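Local coordinates for uncharacterized protein (Staphylococcus aureus subsp. aureus, PDB 4H0A) that is of unknown function but belongs to the CAP (cysteine-rich secretory protein) family, whose characteristic domain it joins to a CAP-associated N-terminal region, at residues Glu39-Trp44 and Val93-Glu98; Val51-Phe56 and Tyr72-Lys77; Tyr81-Ser84 and Glu89-Ser92; Thr146-Gly151 and Ala155-Asp160. One frame throughout, in Å; residues are numbered along the deposited sequence.

Interaction 1: Glu39-Trp44 and Val93-Glu98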
loop_
_atom_site.group_PDB
_atom_site.type_symbol
_atom_site.label_atom_id
_atom_site.label_comp_id
_atom_site.label_asym_id
_atom_site.label_seq_id
_atom_site.Cartn_x
_atom_site.Cartn_y
_atom_site.Cartn_z
ATOM N N GLU A 39 -5.142 19.557 -11.419
ATOM C CA GLU A 39 -4.079 18.896 -12.169
ATOM C C GLU A 39 -3.573 17.675 -11.408
ATOM O O GLU A 39 -3.901 17.494 -10.235
ATOM C CB GLU A 39 -2.916 19.892 -12.384
ATOM C CG GLU A 39 -2.310 20.401 -11.081
ATOM C CD GLU A 39 -1.227 21.449 -11.235
ATOM O OE1 GLU A 39 -0.058 21.061 -11.467
ATOM O OE2 GLU A 39 -1.534 22.651 -11.062
ATOM N N GLY A 40 -2.748 16.880 -12.068
ATOM C CA GLY A 40 -2.133 15.715 -11.450
ATOM C C GLY A 40 -2.998 14.476 -11.431
ATOM O O GLY A 40 -4.061 14.439 -12.059
ATOM N N VAL A 41 -2.556 13.465 -10.658
ATOM C CA VAL A 41 -3.191 12.147 -10.637
ATOM C C VAL A 41 -4.630 12.185 -10.125
ATOM O O VAL A 41 -5.429 11.370 -10.575
ATOM C CB VAL A 41 -2.368 11.053 -9.909
ATOM C CG1 VAL A 41 -0.915 11.053 -10.359
ATOM C CG2 VAL A 41 -2.467 11.172 -8.407
ATOM N N GLY A 42 -4.981 13.154 -9.282
ATOM C CA GLY A 42 -6.357 13.300 -8.821
ATOM C C GLY A 42 -7.357 13.522 -9.948
ATOM O O GLY A 42 -8.506 13.074 -9.851
ATOM N N THR A 43 -6.919 14.158 -11.061
ATOM C CA THR A 43 -7.783 14.381 -12.231
ATOM C C THR A 43 -7.962 13.091 -13.059
ATOM O O THR A 43 -8.817 13.076 -13.939
ATOM C CB THR A 43 -7.235 15.499 -13.144
ATOM O OG1 THR A 43 -5.993 15.083 -13.732
ATOM C CG2 THR A 43 -7.080 16.841 -12.418
ATOM N N TRP A 44 -7.156 12.032 -12.817
ATOM C CA TRP A 44 -7.279 10.779 -13.570
ATOM C C TRP A 44 -8.488 9.974 -13.104
ATOM O O TRP A 44 -9.035 9.224 -13.895
ATOM C CB TRP A 44 -6.021 9.897 -13.446
ATOM C CG TRP A 44 -4.717 10.555 -13.805
ATOM C CD1 TRP A 44 -4.531 11.780 -14.379
ATOM C CD2 TRP A 44 -3.415 9.975 -13.670
ATOM N NE1 TRP A 44 -3.189 12.018 -14.560
ATOM C CE2 TRP A 44 -2.484 10.908 -14.171
ATOM C CE3 TRP A 44 -2.945 8.748 -13.179
ATOM C CZ2 TRP A 44 -1.108 10.677 -14.137
ATOM C CZ3 TRP A 44 -1.584 8.500 -13.191
ATOM C CH2 TRP A 44 -0.682 9.466 -13.643
ATOM N N VAL A 93 -5.817 5.731 -7.846
ATOM C CA VAL A 93 -4.428 5.897 -8.271
ATOM C C VAL A 93 -3.559 6.038 -7.042
ATOM O O VAL A 93 -3.677 7.040 -6.338
ATOM C CB VAL A 93 -4.178 7.090 -9.236
ATOM C CG1 VAL A 93 -2.695 7.145 -9.647
ATOM C CG2 VAL A 93 -5.067 6.998 -10.472
ATOM N N TYR A 94 -2.692 5.056 -6.784
ATOM C CA TYR A 94 -1.677 5.153 -5.736
ATOM C C TYR A 94 -0.461 5.769 -6.426
ATOM O O TYR A 94 -0.073 5.259 -7.471
ATOM C CB TYR A 94 -1.369 3.767 -5.135
ATOM C CG TYR A 94 -0.136 3.776 -4.261
ATOM C CD1 TYR A 94 -0.191 4.225 -2.946
ATOM C CD2 TYR A 94 1.110 3.434 -4.782
ATOM C CE1 TYR A 94 0.953 4.279 -2.152
ATOM C CE2 TYR A 94 2.262 3.509 -4.006
ATOM C CZ TYR A 94 2.179 3.932 -2.693
ATOM O OH TYR A 94 3.321 3.999 -1.941
ATOM N N ALA A 95 0.110 6.863 -5.909
ATOM C CA ALA A 95 1.251 7.498 -6.580
ATOM C C ALA A 95 2.359 7.827 -5.621
ATOM O O ALA A 95 2.096 8.314 -4.527
ATOM C CB ALA A 95 0.797 8.779 -7.269
ATOM N N THR A 96 3.609 7.616 -6.039
ATOM C CA THR A 96 4.763 8.019 -5.236
ATOM C C THR A 96 5.956 8.219 -6.165
ATOM O O THR A 96 5.881 7.873 -7.342
ATOM C CB THR A 96 5.046 7.010 -4.110
ATOM O OG1 THR A 96 6.004 7.586 -3.209
ATOM C CG2 THR A 96 5.530 5.651 -4.616
ATOM N N GLY A 97 7.023 8.788 -5.636
ATOM C CA GLY A 97 8.258 8.992 -6.389
ATOM C C GLY A 97 8.758 10.419 -6.356
ATOM O O GLY A 97 8.108 11.310 -5.804
ATOM N N GLU A 98 9.914 10.637 -6.995
ATOM C CA GLU A 98 10.564 11.945 -7.044
ATOM C C GLU A 98 9.817 12.959 -7.913
ATOM O O GLU A 98 9.949 14.157 -7.657
ATOM C CB GLU A 98 12.012 11.808 -7.576
#

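Interaction 2: Val51-Phe56 and Tyr72-Lys77. With EDO (1,2-ethanediol), chain E.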
loop_
_atom_site.group_PDB
_atom_site.type_symbol
_atom_site.label_atom_id
_atom_site.label_comp_id
_atom_site.label_asym_id
_atom_site.label_seq_id
_atom_site.Cartn_x
_atom_site.Cartn_y
_atom_site.Cartn_z
ATOM N N VAL A 51 -6.647 7.000 -21.494
ATOM C CA VAL A 51 -6.038 8.318 -21.310
ATOM C C VAL A 51 -4.579 8.173 -20.826
ATOM O O VAL A 51 -3.720 8.929 -21.278
ATOM C CB VAL A 51 -6.876 9.195 -20.338
ATOM C CG1 VAL A 51 -6.131 10.474 -19.954
ATOM C CG2 VAL A 51 -8.231 9.528 -20.952
ATOM N N LEU A 52 -4.295 7.219 -19.930
ATOM C CA LEU A 52 -2.926 7.010 -19.432
ATOM C C LEU A 52 -2.090 6.229 -20.424
ATOM O O LEU A 52 -0.903 6.519 -20.576
ATOM C CB LEU A 52 -2.924 6.272 -18.094
ATOM C CG LEU A 52 -3.745 6.880 -16.972
ATOM C CD1 LEU A 52 -3.485 6.129 -15.693
ATOM C CD2 LEU A 52 -3.424 8.372 -16.768
ATOM N N THR A 53 -2.684 5.226 -21.087
ATOM C CA THR A 53 -1.965 4.448 -22.094
ATOM C C THR A 53 -1.464 5.403 -23.192
ATOM O O THR A 53 -0.339 5.249 -23.645
ATOM C CB THR A 53 -2.841 3.310 -22.629
ATOM O OG1 THR A 53 -3.016 2.375 -21.562
ATOM C CG2 THR A 53 -2.222 2.606 -23.835
ATOM N N SER A 54 -2.260 6.415 -23.562
ATOM C CA SER A 54 -1.845 7.419 -24.546
ATOM C C SER A 54 -0.692 8.291 -24.022
ATOM O O SER A 54 0.261 8.539 -24.754
ATOM C CB SER A 54 -3.022 8.315 -24.926
ATOM O OG SER A 54 -3.999 7.571 -25.636
ATOM N N LYS A 55 -0.776 8.742 -22.762
ATOM C CA LYS A 55 0.242 9.596 -22.145
ATOM C C LYS A 55 1.565 8.847 -21.875
ATOM O O LYS A 55 2.629 9.363 -22.220
ATOM C CB LYS A 55 -0.299 10.173 -20.818
ATOM C CG LYS A 55 0.587 11.237 -20.158
ATOM C CD LYS A 55 0.110 11.599 -18.738
ATOM C CE LYS A 55 -0.807 12.801 -18.691
ATOM N NZ LYS A 55 -0.054 14.087 -18.712
ATOM N N PHE A 56 1.504 7.669 -21.231
ATOM C CA PHE A 56 2.695 6.915 -20.816
ATOM C C PHE A 56 3.056 5.711 -21.663
ATOM O O PHE A 56 4.087 5.087 -21.406
ATOM C CB PHE A 56 2.468 6.379 -19.398
ATOM C CG PHE A 56 2.104 7.420 -18.374
ATOM C CD1 PHE A 56 2.867 8.572 -18.230
ATOM C CD2 PHE A 56 1.063 7.207 -17.488
ATOM C CE1 PHE A 56 2.567 9.509 -17.242
ATOM C CE2 PHE A 56 0.762 8.146 -16.505
ATOM C CZ PHE A 56 1.510 9.298 -16.394
ATOM N N TYR A 72 -3.317 -1.521 -13.141
ATOM C CA TYR A 72 -2.332 -1.165 -14.162
ATOM C C TYR A 72 -1.175 -0.556 -13.441
ATOM O O TYR A 72 -1.394 0.385 -12.675
ATOM C CB TYR A 72 -2.910 -0.152 -15.171
ATOM C CG TYR A 72 -3.985 -0.704 -16.070
ATOM C CD1 TYR A 72 -5.256 -0.986 -15.578
ATOM C CD2 TYR A 72 -3.759 -0.875 -17.434
ATOM C CE1 TYR A 72 -6.245 -1.522 -16.401
ATOM C CE2 TYR A 72 -4.749 -1.383 -18.272
ATOM C CZ TYR A 72 -5.985 -1.721 -17.744
ATOM O OH TYR A 72 -6.970 -2.207 -18.557
ATOM N N VAL A 73 0.047 -1.046 -13.663
ATOM C CA VAL A 73 1.189 -0.449 -12.984
ATOM C C VAL A 73 2.006 0.287 -14.018
ATOM O O VAL A 73 2.353 -0.291 -15.050
ATOM C CB VAL A 73 2.018 -1.497 -12.212
ATOM C CG1 VAL A 73 3.212 -0.848 -11.501
ATOM C CG2 VAL A 73 1.127 -2.239 -11.217
ATOM N N PHE A 74 2.308 1.569 -13.753
ATOM C CA PHE A 74 3.144 2.390 -14.621
ATOM C C PHE A 74 4.316 2.868 -13.802
ATOM O O PHE A 74 4.103 3.462 -12.746
ATOM C CB PHE A 74 2.372 3.598 -15.168
ATOM C CG PHE A 74 1.173 3.284 -16.008
ATOM C CD1 PHE A 74 -0.083 3.137 -15.427
ATOM C CD2 PHE A 74 1.276 3.204 -17.392
ATOM C CE1 PHE A 74 -1.205 2.896 -16.214
ATOM C CE2 PHE A 74 0.150 2.973 -18.176
ATOM C CZ PHE A 74 -1.083 2.820 -17.585
ATOM N N LYS A 75 5.539 2.631 -14.256
ATOM C CA LYS A 75 6.667 3.096 -13.459
ATOM C C LYS A 75 7.871 3.440 -14.288
ATOM O O LYS A 75 8.065 2.924 -15.382
ATOM C CB LYS A 75 7.053 2.041 -12.422
ATOM C CG LYS A 75 7.377 0.685 -12.992
ATOM C CD LYS A 75 7.832 -0.290 -11.930
ATOM C CE LYS A 75 8.439 -1.523 -12.567
ATOM N NZ LYS A 75 9.045 -2.427 -11.561
ATOM N N ASP A 76 8.695 4.316 -13.727
ATOM C CA ASP A 76 9.957 4.714 -14.321
ATOM C C ASP A 76 10.857 5.192 -13.174
ATOM O O ASP A 76 10.464 5.094 -12.012
ATOM C CB ASP A 76 9.746 5.759 -15.440
ATOM C CG ASP A 76 9.241 7.133 -15.034
ATOM O OD1 ASP A 76 9.337 7.476 -13.837
ATOM O OD2 ASP A 76 8.788 7.882 -15.924
ATOM N N LYS A 77 12.047 5.673 -13.470
ATOM C CA LYS A 77 12.978 6.100 -12.427
ATOM C C LYS A 77 12.393 7.129 -11.450
ATOM O O LYS A 77 12.714 7.042 -10.267
ATOM C CB LYS A 77 14.274 6.681 -13.044
ATOM C CG LYS A 77 15.384 6.913 -12.027
ATOM C CD LYS A 77 16.757 7.082 -12.685
ATOM C CE LYS A 77 17.450 5.764 -12.948
ATOM N NZ LYS A 77 18.827 5.959 -13.481
HETATM C C1 EDO E . 5.853 6.162 -17.297
HETATM O O1 EDO E . 5.807 4.754 -17.302
HETATM C C2 EDO E . 5.136 6.686 -16.046
HETATM O O2 EDO E . 5.336 8.087 -15.982
#

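Interaction 3: Tyr81-Ser84 and Glu89-Ser92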
loop_
_atom_site.group_PDB
_atom_site.type_symbol
_atom_site.label_atom_id
_atom_site.label_comp_id
_atom_site.label_asym_id
_atom_site.label_seq_id
_atom_site.Cartn_x
_atom_site.Cartn_y
_atom_site.Cartn_z
ATOM N N TYR A 81 3.096 4.381 -10.202
ATOM C CA TYR A 81 1.641 4.448 -10.113
ATOM C C TYR A 81 0.996 3.072 -10.120
ATOM O O TYR A 81 1.339 2.259 -10.985
ATOM C CB TYR A 81 1.067 5.222 -11.313
ATOM C CG TYR A 81 1.706 6.560 -11.586
ATOM C CD1 TYR A 81 1.339 7.692 -10.861
ATOM C CD2 TYR A 81 2.623 6.718 -12.619
ATOM C CE1 TYR A 81 1.883 8.940 -11.150
ATOM C CE2 TYR A 81 3.163 7.965 -12.921
ATOM C CZ TYR A 81 2.792 9.075 -12.181
ATOM O OH TYR A 81 3.297 10.324 -12.472
ATOM N N ILE A 82 0.058 2.819 -9.198
ATOM C CA ILE A 82 -0.809 1.642 -9.219
ATOM C C ILE A 82 -2.177 2.220 -9.511
ATOM O O ILE A 82 -2.745 2.912 -8.658
ATOM C CB ILE A 82 -0.811 0.737 -7.960
ATOM C CG1 ILE A 82 0.606 0.233 -7.631
ATOM C CG2 ILE A 82 -1.795 -0.461 -8.195
ATOM C CD1 ILE A 82 0.724 -0.416 -6.226
ATOM N N VAL A 83 -2.681 1.984 -10.728
ATOM C CA VAL A 83 -3.955 2.529 -11.192
ATOM C C VAL A 83 -4.994 1.418 -11.202
ATOM O O VAL A 83 -4.812 0.458 -11.941
ATOM C CB VAL A 83 -3.764 3.144 -12.605
ATOM C CG1 VAL A 83 -5.071 3.725 -13.133
ATOM C CG2 VAL A 83 -2.645 4.195 -12.600
ATOM N N SER A 84 -6.081 1.553 -10.423
ATOM C CA SER A 84 -7.157 0.550 -10.406
ATOM C C SER A 84 -8.299 1.008 -11.272
ATOM O O SER A 84 -8.653 2.188 -11.234
ATOM C CB SER A 84 -7.666 0.310 -8.988
ATOM O OG SER A 84 -6.590 0.122 -8.087
ATOM N N GLU A 89 -12.796 2.267 -16.321
ATOM C CA GLU A 89 -12.804 3.603 -15.708
ATOM C C GLU A 89 -11.832 3.603 -14.560
ATOM O O GLU A 89 -11.905 2.708 -13.729
ATOM C CB GLU A 89 -14.212 3.968 -15.197
ATOM C CG GLU A 89 -14.325 5.401 -14.697
ATOM C CD GLU A 89 -15.695 5.783 -14.171
ATOM O OE1 GLU A 89 -16.283 4.991 -13.399
ATOM O OE2 GLU A 89 -16.162 6.899 -14.494
ATOM N N ILE A 90 -10.977 4.625 -14.454
ATOM C CA ILE A 90 -10.037 4.719 -13.345
ATOM C C ILE A 90 -10.814 5.049 -12.066
ATOM O O ILE A 90 -11.539 6.049 -12.035
ATOM C CB ILE A 90 -8.948 5.776 -13.635
ATOM C CG1 ILE A 90 -8.101 5.362 -14.876
ATOM C CG2 ILE A 90 -8.041 5.988 -12.395
ATOM C CD1 ILE A 90 -7.244 6.531 -15.461
ATOM N N VAL A 91 -10.683 4.206 -11.023
ATOM C CA VAL A 91 -11.358 4.440 -9.732
ATOM C C VAL A 91 -10.344 4.730 -8.616
ATOM O O VAL A 91 -10.755 5.115 -7.524
ATOM C CB VAL A 91 -12.282 3.269 -9.326
ATOM C CG1 VAL A 91 -13.418 3.094 -10.334
ATOM C CG2 VAL A 91 -11.508 1.965 -9.157
ATOM N N SER A 92 -9.041 4.513 -8.863
ATOM C CA SER A 92 -8.032 4.746 -7.845
ATOM C C SER A 92 -6.667 4.884 -8.455
ATOM O O SER A 92 -6.378 4.216 -9.451
ATOM C CB SER A 92 -8.015 3.582 -6.862
ATOM O OG SER A 92 -7.020 3.750 -5.872
HETATM O O HOH W 1 -4.996 2.062 -7.016
#

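Interaction 4: Thr146-Gly151 and Ala155-Asp160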
loop_
_atom_site.group_PDB
_atom_site.type_symbol
_atom_site.label_atom_id
_atom_site.label_comp_id
_atom_site.label_asym_id
_atom_site.label_seq_id
_atom_site.Cartn_x
_atom_site.Cartn_y
_atom_site.Cartn_z
ATOM N N THR A 146 -4.217 10.312 6.509
ATOM C CA THR A 146 -5.305 11.286 6.433
ATOM C C THR A 146 -6.238 11.035 5.264
ATOM O O THR A 146 -5.772 10.924 4.137
ATOM C CB THR A 146 -4.751 12.707 6.334
ATOM O OG1 THR A 146 -3.577 12.786 7.139
ATOM C CG2 THR A 146 -5.778 13.767 6.762
ATOM N N LEU A 147 -7.552 10.951 5.539
ATOM C CA LEU A 147 -8.576 10.790 4.505
ATOM C C LEU A 147 -9.128 12.176 4.226
ATOM O O LEU A 147 -9.636 12.808 5.151
ATOM C CB LEU A 147 -9.675 9.830 4.964
ATOM C CG LEU A 147 -10.795 9.543 3.953
ATOM C CD1 LEU A 147 -10.237 8.933 2.651
ATOM C CD2 LEU A 147 -11.824 8.596 4.546
ATOM N N ILE A 148 -8.974 12.684 2.996
ATOM C CA ILE A 148 -9.417 14.039 2.644
ATOM C C ILE A 148 -10.395 13.957 1.499
ATOM O O ILE A 148 -10.123 13.242 0.543
ATOM C CB ILE A 148 -8.212 14.954 2.269
ATOM C CG1 ILE A 148 -7.099 14.900 3.346
ATOM C CG2 ILE A 148 -8.686 16.401 2.050
ATOM C CD1 ILE A 148 -5.805 15.617 2.987
ATOM N N LYS A 149 -11.507 14.716 1.561
ATOM C CA LYS A 149 -12.464 14.739 0.462
ATOM C C LYS A 149 -12.123 15.927 -0.431
ATOM O O LYS A 149 -12.072 17.052 0.054
ATOM C CB LYS A 149 -13.906 14.824 0.986
ATOM C CG LYS A 149 -14.957 14.587 -0.093
ATOM C CD LYS A 149 -16.368 14.516 0.485
ATOM C CE LYS A 149 -17.419 14.359 -0.590
ATOM N NZ LYS A 149 -18.771 14.124 -0.019
ATOM N N TYR A 150 -11.830 15.669 -1.714
ATOM C CA TYR A 150 -11.539 16.692 -2.724
ATOM C C TYR A 150 -12.630 16.612 -3.761
ATOM O O TYR A 150 -12.649 15.665 -4.552
ATOM C CB TYR A 150 -10.163 16.462 -3.368
ATOM C CG TYR A 150 -9.003 16.757 -2.446
ATOM C CD1 TYR A 150 -8.737 18.053 -2.019
ATOM C CD2 TYR A 150 -8.143 15.748 -2.034
ATOM C CE1 TYR A 150 -7.674 18.332 -1.168
ATOM C CE2 TYR A 150 -7.058 16.019 -1.204
ATOM C CZ TYR A 150 -6.818 17.315 -0.785
ATOM O OH TYR A 150 -5.754 17.589 0.040
ATOM N N GLY A 151 -13.562 17.556 -3.730
ATOM C CA GLY A 151 -14.704 17.519 -4.630
ATOM C C GLY A 151 -15.536 16.292 -4.311
ATOM O O GLY A 151 -15.888 16.092 -3.147
ATOM N N ALA A 155 -8.812 11.311 -1.033
ATOM C CA ALA A 155 -7.373 11.105 -1.059
ATOM C C ALA A 155 -6.932 10.577 0.273
ATOM O O ALA A 155 -7.375 11.080 1.309
ATOM C CB ALA A 155 -6.635 12.396 -1.375
ATOM N N GLN A 156 -6.100 9.542 0.252
ATOM C CA GLN A 156 -5.436 9.013 1.431
ATOM C C GLN A 156 -4.020 9.534 1.356
ATOM O O GLN A 156 -3.335 9.247 0.371
ATOM C CB GLN A 156 -5.467 7.492 1.459
ATOM C CG GLN A 156 -6.867 6.908 1.519
ATOM C CD GLN A 156 -6.736 5.430 1.691
ATOM O OE1 GLN A 156 -6.583 4.692 0.717
ATOM N NE2 GLN A 156 -6.566 4.992 2.928
ATOM N N VAL A 157 -3.604 10.355 2.325
ATOM C CA VAL A 157 -2.272 10.945 2.362
ATOM C C VAL A 157 -1.438 10.170 3.368
ATOM O O VAL A 157 -1.710 10.239 4.565
ATOM C CB VAL A 157 -2.342 12.451 2.717
ATOM C CG1 VAL A 157 -0.962 13.100 2.600
ATOM C CG2 VAL A 157 -3.357 13.162 1.830
ATOM N N TYR A 158 -0.419 9.453 2.888
ATOM C CA TYR A 158 0.447 8.640 3.738
ATOM C C TYR A 158 1.635 9.438 4.203
ATOM O O TYR A 158 2.376 9.944 3.365
ATOM C CB TYR A 158 0.922 7.405 2.973
ATOM C CG TYR A 158 -0.221 6.511 2.558
ATOM C CD1 TYR A 158 -0.842 5.672 3.471
ATOM C CD2 TYR A 158 -0.709 6.528 1.254
ATOM C CE1 TYR A 158 -1.900 4.845 3.096
ATOM C CE2 TYR A 158 -1.772 5.716 0.868
ATOM C CZ TYR A 158 -2.355 4.860 1.787
ATOM O OH TYR A 158 -3.389 4.051 1.386
ATOM N N SER A 159 1.825 9.552 5.522
ATOM C CA SER A 159 2.955 10.295 6.093
ATOM C C SER A 159 3.783 9.415 6.969
ATOM O O SER A 159 3.306 8.406 7.490
ATOM C CB SER A 159 2.495 11.491 6.919
ATOM O OG SER A 159 1.659 12.363 6.179
ATOM N N ASP A 160 5.016 9.850 7.186
ATOM C CA ASP A 160 5.974 9.144 8.010
ATOM C C ASP A 160 5.772 9.566 9.468
ATOM O O ASP A 160 5.649 10.756 9.746
ATOM C CB ASP A 160 7.380 9.493 7.511
ATOM C CG ASP A 160 8.480 8.544 7.933
ATOM O OD1 ASP A 160 8.293 7.324 7.794
ATOM O OD2 ASP A 160 9.544 9.030 8.376
#

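Interaction 1: Glu39-Trp44 and Val93-Glu98
V41 and W44 make a buried, wholly apolar contact with V93 and A95, by which a 3-10 turn closes on one face of the seven-stranded antiparallel sheet of the CAP-associated region. This short turn around G42 lies in the loop ahead of helix 50-56, and strand 89-96 supplies the partners. No hydrogen bond crosses between the segments. V93 and A95 alternate with Y94 along the strand, so both direct their side chains at the turn while that of Y94 points away. V93 does most of the touching. Its CG1 lies anti to the backbone N (chi1 -178°), which sends this methyl to the V41 side chain and the indole together. V41 CB stands 3.9 Å from V93 CG1, and V41 CG1 reaches on along the strand to A95 CB at 4.2 Å. The six-membered part of the W44 indole meets V93 through CE3, 3.9 Å from V93 CG2; the approach is oblique to the ring, and the two side chains cross at about a right angle. V41 CA lies over one face of the W44 indole, 3.7 Å above the plane at the ring centre. The same indole also meets the rings of Y81 and F56, which extends the apolar cluster to strand 79-86 and helix 50-56. W44 N bonds back to V41 O at 2.9 Å. The G40 carbonyl is gripped twice by one residue: T43 N donates to G40 O at 3.0 Å, and T43 OG1 donates to G40 O at 2.6 Å, nearly along the C=O axis.

Interaction 2: Val51-Phe56 and Tyr72-Lys77
F74 is the residue of strand 69-76 on which L52, T53 and F56 of helix 50-56 converge. Its CG lies anti to the carbonyl carbon (chi1 -61°), which turns the ring toward L52 and F56 of the helix. The far end of that ring meets L52: L52 CB approaches obliquely, 3.9 Å from F74 CZ, and L52 CD1 lies near F74 CE1. T53 OG1 stands at the ring edge, near its plane. On the near side F74 CD2 comes to 3.9 Å from F56 CB, while F56 CD2 sits 4.0 Å above one face of the F74 ring, offset toward its rim. The two phenyl planes make 53° with centroids 5.6 Å apart, an oblique aromatic pair. This is helix-on-sheet packing in the CAP-associated region: the helix and strand segments run 21° from parallel, with their axes 10.9 Å apart at closest approach. One residue on, K75 offers its carbonyl O to a bound 1,2-ethanediol, a weak hydrogen bond from the diol O1; its ammonium group pairs with E211. D76 then takes a second weak bond, its OD2 lying 3.5 Å from the diol O2. The diol, probably from the crystallisation liquor, lies over the F56 ring face opposite the one met by K55 CG, with its C2 3.7 Å above the plane.

Interaction 3: Tyr81-Ser84 and Glu89-Ser92
S84 and S92 have the most surface buried here, followed by V83, and the two serines pair across the hairpin of strands 79-86 and 89-96. Their CA atoms are 5.0 Å apart in an antiparallel hydrogen-bonded pair, with S84 N donating to S92 O at 2.9 Å. The return bonds identify a classic beta bulge: V91 and S92 both face S84. S84 O takes V91 N at 2.9 Å, nearly straight at 165° N-H...O, and also a weak bond from S92 N at 3.3 Å. V91 supplies the extra residue through a backbone bent away from strand values, with psi at -11°, and its CG2 lies close to S84 O. The serine CB atoms touch on one face of the sheet. There a water donates both to S84 OG and to I82 O, and lies 2.9 Å from S92 OG in a bond of undecided direction. S84 OG is further hydrogen-bonded to N71 OD1 on the neighbouring strand. V83 projects from the other face, its CG1 anti to the backbone N and 3.8 Å from I90 CG2; L52 of helix 50-56 touches both side chains. The segments run at 118° to each other, far from the antiparallel ideal, in keeping with the bulge and a strongly twisted hairpin. The chemistry thus separates by face: V83 and I90 join an apolar layer under the helix, whereas on the opposite face the water links S84 OG, S92 OG and I82 O, adding to the bonds that S84 OG makes with N71 and, probably, I82 O with Y94 N.

Interaction 4: Thr146-Gly151 and Ala155-Asp160
I148 and A155 form an antiparallel hydrogen-bonded pair in the hairpin of strands 145-150 and 153-159, at one edge of the seven-stranded sheet. I148 N donates to A155 O at 2.8 Å, and A155 N returns a bond of equal length to I148 O. V157 N adds a third bond, to T146 O at 2.9 Å. On the face bearing I148, A155 and V157, side chains meet diagonally. I148 has CG1 anti to its carbonyl carbon and continues extended (chi2 172°), which carries CD1 along the sheet to within 3.7 Å of V157 CG2. Y150 also turns its ring to this face. Its CD2-CE2 edge meets A155 CB in the ring plane, CE2 lying 3.7 Å from CB, while I148 CG2 stands 3.5 Å above one ring face, offset toward the rim. The small methyl of A155 therefore meets the ring edge, and the I148 CG2 methyl lies against one face near its rim. L147 and Q156 are a non-hydrogen-bonded pair on the other face. With L147 CG anti to its backbone N (chi1 -178°), its CD1 bends back over the partner strand, 4.1 Å from Q156 CG. Beyond CG the Q156 chain stays extended, which carries the amide away from L147, toward R170 and Y183. R170 NE bonds to Q156 OE1, and Q156 NE2 to Y183 OH. This division implies mainly apolar packing on the I148 face, where the T146 hydroxyl is hydrogen-bonded to L142 O, and, on the L147 face, a buried glutamine amide whose orientation is probably set by the arginine, which can only donate.

Interactions 1, 2 and 3 form one continuous cluster, with centres 10 to 11 Å apart. W44 of interaction 1 reaches both neighbours: its CH2 is 3.5 Å from F56 CE2 of interaction 2 and 3.6 Å from Y81 CE1 of interaction 3. Probable backbone bonds tie the strands, Y94 N to I82 O at 2.8 Å and F74 O to Y81 N at 2.9 Å. Interaction 4 touches none of them: its centre is about 12 Å from that of interaction 1, nearest atoms about 4 Å apart, and about 22 Å from that of interaction 2. F171 of the intervening strand 166-172 touches both V41 and A155. A second 1,2-ethanediol, probably also from the crystallisation liquor, lies about 3 Å from the S84 side chain.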